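Local coordinates for putative prolyl-tRNA synthetase (PDB 5XIL), which probably attaches L-proline to tRNA(Pro) at the expense of ATP, yielding prolyl-tRNA(Pro), AMP and diphosphate for protein synthesis, at residues A[294-299]-A[353-358]. Sequence-based numbering, arbitrary orientation.
Sequences IIIPVG and PLRVEL
Strands 294-297 and 354-358 lie side by side and run the same way, their axes 4.8 Å apart and inclined by 23°, joined with V298 by five backbone hydrogen bonds in the zigzag pattern of a parallel pair. I294 and I296 each spend both N and O on the partner strand: I294 N on L354 O, I294 O on V356 N, I296 N on V356 O and I296 O on L358 N. The ladder outlasts the strand by one rung, V298 N to L358 O (2.9 Å), where the donor stands above the carbonyl plane, 48° out of it.

The two faces differ in character. On one, the two segments contribute only apolar side chains: I295 packs CG1 on V356 CB at 4.3 Å, and its CG2 lies 4.4 Å from L358 CD1. The other mixes aliphatic and charged groups. CD1 of I296 meets the methylene CD of R355 at 3.8 Å, the two chains slanting across each other, while V298 CG1 lies 4.1 Å from E357 CB. With CG anti to its backbone N (chi1 169°) and a bend at chi3, R355 turns its guanidinium side-on to E357, and NE and NH2 both donate to OE2, which lies in the guanidinium plane; the NE to OE2 salt bridge measures 2.9 Å. The other oxygen, OE1, forms a salt bridge with R378, so the buried carboxylate has an arginine partner on each oxygen.

Within the mixed sheet of the anticodon-binding domain these are central neighbours, with 330-332 beyond the first strand and antiparallel 367-372 beyond the second. Helix 306-325 packs on the I295, P297 and L358 face; helix 340-350 lies against the opposite one, where F344 touches I296, V298 and E357 and makes a cation-pi contact with R355.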
ATOM      1  N   ILE A 294     -13.666  11.243 -18.994  1.00 11.44           N
ATOM      2  CA  ILE A 294     -13.521  10.514 -20.207  1.00 12.87           C
ATOM      3  C   ILE A 294     -13.797  11.476 -21.382  1.00 12.77           C
ATOM      4  O   ILE A 294     -14.772  12.145 -21.401  1.00 15.03           O
ATOM      5  CB  ILE A 294     -14.423   9.293 -20.292  1.00 13.07           C
ATOM      6  CG1 ILE A 294     -14.080   8.384 -21.491  1.00 14.36           C
ATOM      7  CG2 ILE A 294     -15.891   9.642 -20.332  1.00 13.83           C
ATOM      8  CD1 ILE A 294     -12.802   7.644 -21.327  1.00 15.18           C
ATOM      9  N   ILE A 295     -12.957  11.410 -22.379  1.00 14.64           N
ATOM     10  CA  ILE A 295     -13.071  12.280 -23.608  1.00 13.67           C
ATOM     11  C   ILE A 295     -13.515  11.402 -24.810  1.00 14.70           C
ATOM     12  O   ILE A 295     -12.837  10.456 -25.176  1.00 15.66           O
ATOM     13  CB  ILE A 295     -11.713  12.950 -23.894  1.00 15.79           C
ATOM     14  CG1 ILE A 295     -11.213  13.733 -22.690  1.00 15.43           C
ATOM     15  CG2 ILE A 295     -11.763  13.810 -25.177  1.00 17.06           C
ATOM     16  CD1 ILE A 295      -9.728  14.011 -22.743  1.00 15.58           C
ATOM     17  N   ILE A 296     -14.660  11.721 -25.407  1.00 15.70           N
ATOM     18  CA  ILE A 296     -15.186  10.942 -26.475  1.00 17.52           C
ATOM     19  C   ILE A 296     -15.438  11.873 -27.669  1.00 21.70           C
ATOM     20  O   ILE A 296     -16.162  12.847 -27.508  1.00 19.32           O
ATOM     21  CB  ILE A 296     -16.508  10.327 -26.059  1.00 17.65           C
ATOM     22  CG1 ILE A 296     -16.313   9.500 -24.764  1.00 16.85           C
ATOM     23  CG2 ILE A 296     -17.101   9.523 -27.200  1.00 16.80           C
ATOM     24  CD1 ILE A 296     -17.582   8.950 -24.162  1.00 16.19           C
ATOM     25  N   PRO A 297     -14.844  11.553 -28.845  1.00 22.89           N
ATOM     26  CA  PRO A 297     -15.077  12.360 -30.034  1.00 24.62           C
ATOM     27  C   PRO A 297     -16.518  12.155 -30.558  1.00 23.95           C
ATOM     28  O   PRO A 297     -17.121  11.049 -30.469  1.00 23.10           O
ATOM     29  CB  PRO A 297     -13.963  11.888 -31.001  1.00 24.35           C
ATOM     30  CG  PRO A 297     -13.877  10.429 -30.682  1.00 25.72           C
ATOM     31  CD  PRO A 297     -13.996  10.388 -29.162  1.00 24.30           C
ATOM     32  N   VAL A 298     -17.115  13.230 -31.029  1.00 25.20           N
ATOM     33  CA  VAL A 298     -18.464  13.183 -31.582  1.00 24.73           C
ATOM     34  C   VAL A 298     -18.533  14.038 -32.877  1.00 29.62           C
ATOM     35  O   VAL A 298     -17.602  14.767 -33.201  1.00 23.40           O
ATOM     36  CB  VAL A 298     -19.520  13.726 -30.622  1.00 26.41           C
ATOM     37  CG1 VAL A 298     -19.545  12.943 -29.292  1.00 28.85           C
ATOM     38  CG2 VAL A 298     -19.265  15.213 -30.355  1.00 26.11           C
ATOM     39  N   GLY A 299     -19.643  13.900 -33.600  1.00 32.43           N
ATOM     40  CA  GLY A 299     -19.940  14.690 -34.807  1.00 34.05           C
ATOM     41  C   GLY A 299     -19.142  14.265 -36.010  1.00 37.39           C
ATOM     42  O   GLY A 299     -18.950  15.064 -36.905  1.00 35.40           O
ATOM     43  N   PRO A 353     -17.035  10.445 -13.446  1.00  9.95           N
ATOM     44  CA  PRO A 353     -17.656  11.685 -13.008  1.00  9.65           C
ATOM     45  C   PRO A 353     -18.026  12.704 -14.144  1.00 11.72           C
ATOM     46  O   PRO A 353     -19.087  13.348 -14.075  1.00 11.78           O
ATOM     47  CB  PRO A 353     -16.591  12.259 -12.108  1.00 10.50           C
ATOM     48  CG  PRO A 353     -15.955  11.104 -11.442  1.00 10.39           C
ATOM     49  CD  PRO A 353     -15.986  10.036 -12.496  1.00 10.63           C
ATOM     50  N   LEU A 354     -17.137  12.852 -15.131  1.00 10.51           N
ATOM     51  CA  LEU A 354     -17.338  13.869 -16.185  1.00 11.14           C
ATOM     52  C   LEU A 354     -17.090  13.250 -17.518  1.00 11.48           C
ATOM     53  O   LEU A 354     -16.137  12.439 -17.703  1.00 12.39           O
ATOM     54  CB  LEU A 354     -16.383  15.028 -16.002  1.00 11.66           C
ATOM     55  CG  LEU A 354     -16.499  15.915 -14.773  1.00 11.41           C
ATOM     56  CD1 LEU A 354     -15.412  16.944 -14.688  1.00 11.68           C
ATOM     57  CD2 LEU A 354     -17.892  16.493 -14.679  1.00 11.85           C
ATOM     58  N   ARG A 355     -17.933  13.578 -18.488  1.00 11.89           N
ATOM     59  CA  ARG A 355     -17.707  13.180 -19.821  1.00 12.24           C
ATOM     60  C   ARG A 355     -17.555  14.462 -20.697  1.00 12.63           C
ATOM     61  O   ARG A 355     -18.363  15.361 -20.572  1.00 12.93           O
ATOM     62  CB  ARG A 355     -18.863  12.411 -20.365  1.00 13.55           C
ATOM     63  CG  ARG A 355     -18.761  12.210 -21.892  1.00 15.95           C
ATOM     64  CD  ARG A 355     -19.908  11.405 -22.456  1.00 18.08           C
ATOM     65  NE  ARG A 355     -21.194  12.089 -22.494  1.00 20.01           N
ATOM     66  CZ  ARG A 355     -22.306  11.629 -21.939  1.00 21.70           C
ATOM     67  NH1 ARG A 355     -22.297  10.522 -21.182  1.00 22.42           N
ATOM     68  NH2 ARG A 355     -23.441  12.317 -22.079  1.00 22.42           N
ATOM     69  N   VAL A 356     -16.515  14.492 -21.510  1.00 13.92           N
ATOM     70  CA  VAL A 356     -16.244  15.588 -22.456  1.00 15.13           C
ATOM     71  C   VAL A 356     -16.560  15.023 -23.823  1.00 15.78           C
ATOM     72  O   VAL A 356     -16.001  14.026 -24.208  1.00 17.37           O
ATOM     73  CB  VAL A 356     -14.778  16.095 -22.432  1.00 15.45           C
ATOM     74  CG1 VAL A 356     -14.563  17.057 -23.635  1.00 15.34           C
ATOM     75  CG2 VAL A 356     -14.407  16.785 -21.170  1.00 16.24           C
ATOM     76  N   GLU A 357     -17.482  15.664 -24.520  1.00 16.22           N
ATOM     77  CA  GLU A 357     -17.885  15.307 -25.852  1.00 18.88           C
ATOM     78  C   GLU A 357     -17.232  16.354 -26.766  1.00 21.32           C
ATOM     79  O   GLU A 357     -17.487  17.548 -26.584  1.00 22.08           O
ATOM     80  CB  GLU A 357     -19.412  15.380 -25.950  1.00 21.02           C
ATOM     81  CG  GLU A 357     -20.154  14.633 -24.853  1.00 22.62           C
ATOM     82  CD  GLU A 357     -21.660  14.886 -24.769  1.00 25.31           C
ATOM     83  OE1 GLU A 357     -22.220  15.538 -25.698  1.00 26.25           O
ATOM     84  OE2 GLU A 357     -22.302  14.428 -23.783  1.00 23.46           O
ATOM     85  N   LEU A 358     -16.309  15.918 -27.614  1.00 22.65           N
ATOM     86  CA  LEU A 358     -15.441  16.825 -28.366  1.00 22.88           C
ATOM     87  C   LEU A 358     -15.791  16.599 -29.853  1.00 23.00           C
ATOM     88  O   LEU A 358     -15.532  15.533 -30.462  1.00 24.07           O
ATOM     89  CB  LEU A 358     -13.989  16.564 -28.071  1.00 25.40           C
ATOM     90  CG  LEU A 358     -12.988  17.684 -28.250  1.00 29.17           C
ATOM     91  CD1 LEU A 358     -11.581  17.258 -27.931  1.00 29.42           C
ATOM     92  CD2 LEU A 358     -12.950  18.193 -29.656  1.00 29.72           C
TER